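Local structure of DNA polymerase (Bacillus phage phi29, 2PY5) at residues F[5-17]-F[26-38]. The protein replicates the viral DNA from a protein primer, displacing the non-template strand with high processivity, and proofreads with a 3'-5' exonuclease. The protein carries 2 engineered substitutions. Residues are numbered along the deposited sequence; the frame is centred on the assembly and turned at random.
Sequences PRKMYSCAFETTT and AYGYMNIEDHSEY. Engineered in segment 5-17: Ala12 (natural residue Asp). With nucleotides of chain A.
Tyr9 and Lys7 both end on the carboxylate of Glu37. Tyr9 OH donates to Glu37 OE2 at 2.6 Å. This oxygen lies at the edge of the ring, in its plane, while the carboxylate plane stands 79° from the ring. Lys7 NZ forms a salt bridge with Glu37 OE1 at 3.1 Å. Both oxygens are met on their syn sides, with the donors tilted somewhat out of the carboxylate plane. The two bonds grip the group at both oxygens. The extended Glu37 chain, with CG anti to the backbone N (chi1 -177°), carries its carboxylate across to Tyr9 and Lys7.

Tyr9 CD2 lies 3.7 Å from Tyr29 CD1, with the two ring planes nearly perpendicular. Trp50 stacks on Tyr29 and meets Tyr9 edge-to-face. Further along this face, Cys11 SG touches Tyr29 CB, and Tyr27 CB sits at the edge of the Phe13 ring, 3.8 Å from Phe13 CD2.

Strands 8-15 and 26-31 run antiparallel, with paired backbone bonds at Ser10-Met30, Ala12-Gly28 and Glu14-Ala26. Ile32 N extends the ladder to Met8 O, and Ile32 CD1 packs on Met8 CB.

On the other face, Ala26 CB backs Glu14 CB at 4.0 Å. A bend at chi2 (-65°) turns the Glu14 carboxylate away from segment 26-38, and OE1 accepts from O3' of DT7 of chain A at 2.7 Å. Thr15 N donates to the same O3'. Ala12 is engineered, replacing Asp. This beta hairpin carries part of the 3'-5' exonuclease site, holding the 3' end of single-stranded DNA.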
loop_
_atom_site.group_PDB
_atom_site.type_symbol
_atom_site.label_atom_id
_atom_site.label_comp_id
_atom_site.label_asym_id
_atom_site.label_seq_id
_atom_site.Cartn_x
_atom_site.Cartn_y
_atom_site.Cartn_z
ATOM N N PRO F 5 19.442 -24.062 -11.101
ATOM C CA PRO F 5 18.118 -23.517 -11.369
ATOM C C PRO F 5 18.149 -22.243 -12.224
ATOM O O PRO F 5 19.114 -22.023 -12.964
ATOM C CB PRO F 5 17.581 -23.246 -9.965
ATOM C CG PRO F 5 18.179 -24.347 -9.129
ATOM C CD PRO F 5 19.473 -24.783 -9.814
ATOM N N ARG F 6 17.105 -21.422 -12.116
ATOM C CA ARG F 6 16.938 -20.269 -12.994
ATOM C C ARG F 6 17.680 -19.037 -12.495
ATOM O O ARG F 6 17.621 -18.698 -11.313
ATOM C CB ARG F 6 15.453 -19.919 -13.151
ATOM C CG ARG F 6 14.647 -21.011 -13.812
ATOM C CD ARG F 6 13.181 -20.785 -13.664
ATOM N NE ARG F 6 12.719 -19.695 -14.521
ATOM C CZ ARG F 6 12.570 -19.785 -15.836
ATOM N NH1 ARG F 6 12.814 -20.917 -16.474
ATOM N NH2 ARG F 6 12.152 -18.731 -16.518
ATOM N N LYS F 7 18.341 -18.351 -13.423
ATOM C CA LYS F 7 18.965 -17.069 -13.144
ATOM C C LYS F 7 17.898 -15.999 -12.947
ATOM O O LYS F 7 16.752 -16.180 -13.382
ATOM C CB LYS F 7 19.893 -16.672 -14.288
ATOM C CG LYS F 7 21.170 -17.513 -14.388
ATOM C CD LYS F 7 21.995 -17.056 -15.590
ATOM C CE LYS F 7 23.483 -17.083 -15.345
ATOM N NZ LYS F 7 24.216 -16.350 -16.437
ATOM N N MET F 8 18.287 -14.909 -12.283
ATOM C CA MET F 8 17.404 -13.782 -11.997
ATOM C C MET F 8 18.084 -12.487 -12.393
ATOM O O MET F 8 19.261 -12.265 -12.065
ATOM C CB MET F 8 17.056 -13.707 -10.511
ATOM C CG MET F 8 16.561 -15.005 -9.913
ATOM S SD MET F 8 16.451 -14.949 -8.106
ATOM C CE MET F 8 18.151 -14.653 -7.624
ATOM N N TYR F 9 17.321 -11.622 -13.046
ATOM C CA TYR F 9 17.847 -10.346 -13.523
ATOM C C TYR F 9 16.985 -9.203 -13.087
ATOM O O TYR F 9 15.767 -9.304 -13.116
ATOM C CB TYR F 9 17.921 -10.332 -15.054
ATOM C CG TYR F 9 18.954 -11.284 -15.618
ATOM C CD1 TYR F 9 18.659 -12.629 -15.807
ATOM C CD2 TYR F 9 20.225 -10.839 -15.936
ATOM C CE1 TYR F 9 19.596 -13.500 -16.326
ATOM C CE2 TYR F 9 21.172 -11.694 -16.428
ATOM C CZ TYR F 9 20.867 -13.033 -16.628
ATOM O OH TYR F 9 21.831 -13.891 -17.129
ATOM N N SER F 10 17.644 -8.104 -12.744
ATOM C CA SER F 10 17.040 -6.794 -12.559
ATOM C C SER F 10 17.118 -5.994 -13.854
ATOM O O SER F 10 18.204 -5.824 -14.406
ATOM C CB SER F 10 17.817 -6.040 -11.480
ATOM O OG SER F 10 17.306 -4.742 -11.318
ATOM N N CYS F 11 15.967 -5.492 -14.306
ATOM C CA CYS F 11 15.850 -4.830 -15.618
ATOM C C CYS F 11 15.205 -3.457 -15.542
ATOM O O CYS F 11 14.478 -3.155 -14.623
ATOM C CB CYS F 11 14.995 -5.709 -16.522
ATOM S SG CYS F 11 15.641 -7.374 -16.797
ATOM N N ALA F 12 15.472 -2.620 -16.541
ATOM C CA ALA F 12 14.811 -1.320 -16.650
ATOM C C ALA F 12 14.785 -0.869 -18.096
ATOM O O ALA F 12 15.636 -1.270 -18.899
ATOM C CB ALA F 12 15.533 -0.280 -15.823
ATOM N N PHE F 13 13.788 -0.041 -18.414
ATOM C CA PHE F 13 13.741 0.680 -19.686
ATOM C C PHE F 13 13.742 2.184 -19.449
ATOM O O PHE F 13 13.195 2.674 -18.451
ATOM C CB PHE F 13 12.438 0.404 -20.427
ATOM C CG PHE F 13 12.233 -1.024 -20.895
ATOM C CD1 PHE F 13 10.951 -1.519 -20.977
ATOM C CD2 PHE F 13 13.286 -1.838 -21.292
ATOM C CE1 PHE F 13 10.698 -2.780 -21.451
ATOM C CE2 PHE F 13 13.050 -3.108 -21.752
ATOM C CZ PHE F 13 11.741 -3.589 -21.824
ATOM N N GLU F 14 14.344 2.924 -20.379
ATOM C CA GLU F 14 14.081 4.357 -20.521
ATOM C C GLU F 14 13.287 4.508 -21.803
ATOM O O GLU F 14 13.556 3.828 -22.801
ATOM C CB GLU F 14 15.357 5.189 -20.561
ATOM C CG GLU F 14 16.309 4.967 -19.397
ATOM C CD GLU F 14 15.751 5.387 -18.033
ATOM O OE1 GLU F 14 14.761 6.150 -17.954
ATOM O OE2 GLU F 14 16.341 4.953 -17.020
ATOM N N THR F 15 12.298 5.403 -21.781
ATOM C CA THR F 15 11.317 5.457 -22.853
ATOM C C THR F 15 11.075 6.895 -23.320
ATOM O O THR F 15 11.284 7.844 -22.578
ATOM C CB THR F 15 9.987 4.828 -22.393
ATOM O OG1 THR F 15 9.478 5.586 -21.289
ATOM C CG2 THR F 15 10.184 3.374 -21.948
ATOM N N THR F 16 10.664 7.049 -24.575
ATOM C CA THR F 16 10.307 8.349 -25.085
ATOM C C THR F 16 8.938 8.763 -24.561
ATOM O O THR F 16 8.156 7.913 -24.114
ATOM C CB THR F 16 10.335 8.374 -26.611
ATOM O OG1 THR F 16 9.351 7.483 -27.131
ATOM C CG2 THR F 16 11.704 7.971 -27.120
ATOM N N THR F 17 8.650 10.062 -24.627
ATOM C CA THR F 17 7.532 10.629 -23.880
ATOM C C THR F 17 6.543 11.367 -24.771
ATOM O O THR F 17 5.807 12.225 -24.307
ATOM C CB THR F 17 8.059 11.532 -22.750
ATOM O OG1 THR F 17 8.668 12.705 -23.294
ATOM C CG2 THR F 17 9.081 10.759 -21.896
ATOM N N ALA F 26 16.319 2.970 -24.255
ATOM C CA ALA F 26 17.376 2.245 -23.554
ATOM C C ALA F 26 16.804 1.102 -22.738
ATOM O O ALA F 26 15.694 1.195 -22.234
ATOM C CB ALA F 26 18.173 3.176 -22.641
ATOM N N TYR F 27 17.565 0.008 -22.652
ATOM C CA TYR F 27 17.280 -1.068 -21.712
ATOM C C TYR F 27 18.536 -1.363 -20.909
ATOM O O TYR F 27 19.655 -1.086 -21.349
ATOM C CB TYR F 27 16.839 -2.346 -22.434
ATOM C CG TYR F 27 17.961 -3.084 -23.167
ATOM C CD1 TYR F 27 18.841 -3.935 -22.485
ATOM C CD2 TYR F 27 18.154 -2.920 -24.537
ATOM C CE1 TYR F 27 19.871 -4.611 -23.163
ATOM C CE2 TYR F 27 19.168 -3.600 -25.207
ATOM C CZ TYR F 27 20.029 -4.441 -24.504
ATOM O OH TYR F 27 21.052 -5.109 -25.161
ATOM N N GLY F 28 18.337 -1.968 -19.743
ATOM C CA GLY F 28 19.433 -2.511 -18.963
ATOM C C GLY F 28 18.953 -3.788 -18.320
ATOM O O GLY F 28 17.785 -3.889 -17.921
ATOM N N TYR F 29 19.847 -4.769 -18.238
ATOM C CA TYR F 29 19.660 -5.938 -17.367
ATOM C C TYR F 29 20.905 -6.225 -16.562
ATOM O O TYR F 29 21.995 -5.953 -17.005
ATOM C CB TYR F 29 19.206 -7.188 -18.146
ATOM C CG TYR F 29 20.201 -7.786 -19.121
ATOM C CD1 TYR F 29 21.302 -8.540 -18.669
ATOM C CD2 TYR F 29 20.028 -7.636 -20.488
ATOM C CE1 TYR F 29 22.209 -9.104 -19.559
ATOM C CE2 TYR F 29 20.930 -8.201 -21.386
ATOM C CZ TYR F 29 22.016 -8.946 -20.907
ATOM O OH TYR F 29 22.926 -9.507 -21.779
ATOM N N MET F 30 20.717 -6.768 -15.358
ATOM C CA MET F 30 21.824 -7.083 -14.460
ATOM C C MET F 30 21.461 -8.335 -13.659
ATOM O O MET F 30 20.403 -8.393 -13.055
ATOM C CB MET F 30 22.112 -5.910 -13.510
ATOM C CG MET F 30 23.215 -6.202 -12.504
ATOM S SD MET F 30 23.729 -4.792 -11.509
ATOM C CE MET F 30 24.748 -3.900 -12.669
ATOM N N ASN F 31 22.374 -9.317 -13.661
ATOM C CA ASN F 31 22.218 -10.576 -12.924
ATOM C C ASN F 31 22.225 -10.247 -11.423
ATOM O O ASN F 31 23.186 -9.689 -10.913
ATOM C CB ASN F 31 23.373 -11.490 -13.331
ATOM C CG ASN F 31 23.272 -12.905 -12.786
ATOM O OD1 ASN F 31 23.794 -13.848 -13.400
ATOM N ND2 ASN F 31 22.660 -13.064 -11.654
ATOM N N ILE F 32 21.120 -10.567 -10.758
ATOM C CA ILE F 32 20.905 -10.248 -9.341
ATOM C C ILE F 32 21.922 -10.941 -8.441
ATOM O O ILE F 32 22.300 -10.411 -7.382
ATOM C CB ILE F 32 19.451 -10.622 -8.943
ATOM C CG1 ILE F 32 18.479 -9.644 -9.595
ATOM C CG2 ILE F 32 19.232 -10.621 -7.421
ATOM C CD1 ILE F 32 17.004 -10.055 -9.485
ATOM N N GLU F 33 22.373 -12.113 -8.872
ATOM C CA GLU F 33 23.366 -12.891 -8.124
ATOM C C GLU F 33 24.795 -12.471 -8.432
ATOM O O GLU F 33 25.662 -12.612 -7.582
ATOM C CB GLU F 33 23.193 -14.390 -8.401
ATOM C CG GLU F 33 21.818 -14.924 -8.022
ATOM C CD GLU F 33 21.679 -16.412 -8.287
ATOM O OE1 GLU F 33 21.724 -16.809 -9.471
ATOM O OE2 GLU F 33 21.527 -17.182 -7.307
ATOM N N ASP F 34 25.040 -11.968 -9.644
ATOM C CA ASP F 34 26.365 -11.553 -10.081
ATOM C C ASP F 34 26.263 -10.204 -10.766
ATOM O O ASP F 34 26.103 -10.119 -11.996
ATOM C CB ASP F 34 26.971 -12.589 -11.039
ATOM C CG ASP F 34 28.316 -12.154 -11.613
ATOM O OD1 ASP F 34 28.938 -11.204 -11.077
ATOM O OD2 ASP F 34 28.750 -12.761 -12.612
ATOM N N HIS F 35 26.381 -9.145 -9.968
ATOM C CA HIS F 35 26.140 -7.788 -10.460
ATOM C C HIS F 35 27.184 -7.363 -11.496
ATOM O O HIS F 35 27.082 -6.280 -12.059
ATOM C CB HIS F 35 26.036 -6.766 -9.297
ATOM C CG HIS F 35 25.006 -7.116 -8.263
ATOM N ND1 HIS F 35 25.046 -6.610 -6.982
ATOM C CD2 HIS F 35 23.933 -7.939 -8.305
ATOM C CE1 HIS F 35 24.036 -7.101 -6.282
ATOM N NE2 HIS F 35 23.342 -7.910 -7.061
ATOM N N SER F 36 28.175 -8.219 -11.768
ATOM C CA SER F 36 29.154 -7.973 -12.827
ATOM C C SER F 36 28.645 -8.349 -14.227
ATOM O O SER F 36 29.191 -7.885 -15.228
ATOM C CB SER F 36 30.478 -8.714 -12.534
ATOM O OG SER F 36 30.438 -10.074 -12.950
ATOM N N GLU F 37 27.613 -9.195 -14.295
ATOM C CA GLU F 37 27.002 -9.578 -15.571
ATOM C C GLU F 37 25.831 -8.651 -15.867
ATOM O O GLU F 37 24.764 -8.749 -15.237
ATOM C CB GLU F 37 26.484 -11.019 -15.535
ATOM C CG GLU F 37 25.911 -11.475 -16.871
ATOM C CD GLU F 37 25.004 -12.675 -16.772
ATOM O OE1 GLU F 37 25.149 -13.474 -15.814
ATOM O OE2 GLU F 37 24.153 -12.829 -17.673
ATOM N N TYR F 38 26.034 -7.749 -16.819
ATOM C CA TYR F 38 25.024 -6.763 -17.130
ATOM C C TYR F 38 25.200 -6.251 -18.553
ATOM O O TYR F 38 26.267 -6.383 -19.142
ATOM C CB TYR F 38 25.075 -5.613 -16.110
ATOM C CG TYR F 38 26.117 -4.573 -16.421
ATOM C CD1 TYR F 38 25.770 -3.414 -17.095
ATOM C CD2 TYR F 38 27.436 -4.757 -16.069
ATOM C CE1 TYR F 38 26.687 -2.466 -17.401
ATOM C CE2 TYR F 38 28.383 -3.802 -16.374
ATOM C CZ TYR F 38 27.997 -2.658 -17.050
ATOM O OH TYR F 38 28.924 -1.689 -17.368
ATOM P P DT A 7 11.850 5.662 -14.307
ATOM O OP1 DT A 7 13.175 5.041 -14.464
ATOM O OP2 DT A 7 11.670 6.790 -13.371
ATOM O "O5'" DT A 7 11.311 6.199 -15.713
ATOM C "C5'" DT A 7 11.213 5.344 -16.842
ATOM C "C4'" DT A 7 10.698 6.167 -18.009
ATOM O "O4'" DT A 7 9.417 6.730 -17.667
ATOM C "C3'" DT A 7 11.549 7.376 -18.405
ATOM O "O3'" DT A 7 12.614 7.034 -19.302
ATOM C "C2'" DT A 7 10.509 8.233 -19.112
ATOM C "C1'" DT A 7 9.247 7.980 -18.309
ATOM N N1 DT A 7 8.950 9.035 -17.273
ATOM C C2 DT A 7 8.264 10.149 -17.687
ATOM O O2 DT A 7 7.898 10.321 -18.835
ATOM N N3 DT A 7 8.010 11.068 -16.707
ATOM C C4 DT A 7 8.367 10.983 -15.376
ATOM O O4 DT A 7 8.085 11.881 -14.575
ATOM C C5 DT A 7 9.086 9.791 -15.002
ATOM C C7 DT A 7 9.517 9.595 -13.580
ATOM C C6 DT A 7 9.345 8.874 -15.951
HETATM O O HOH W 1 20.957 -15.186 -11.317
#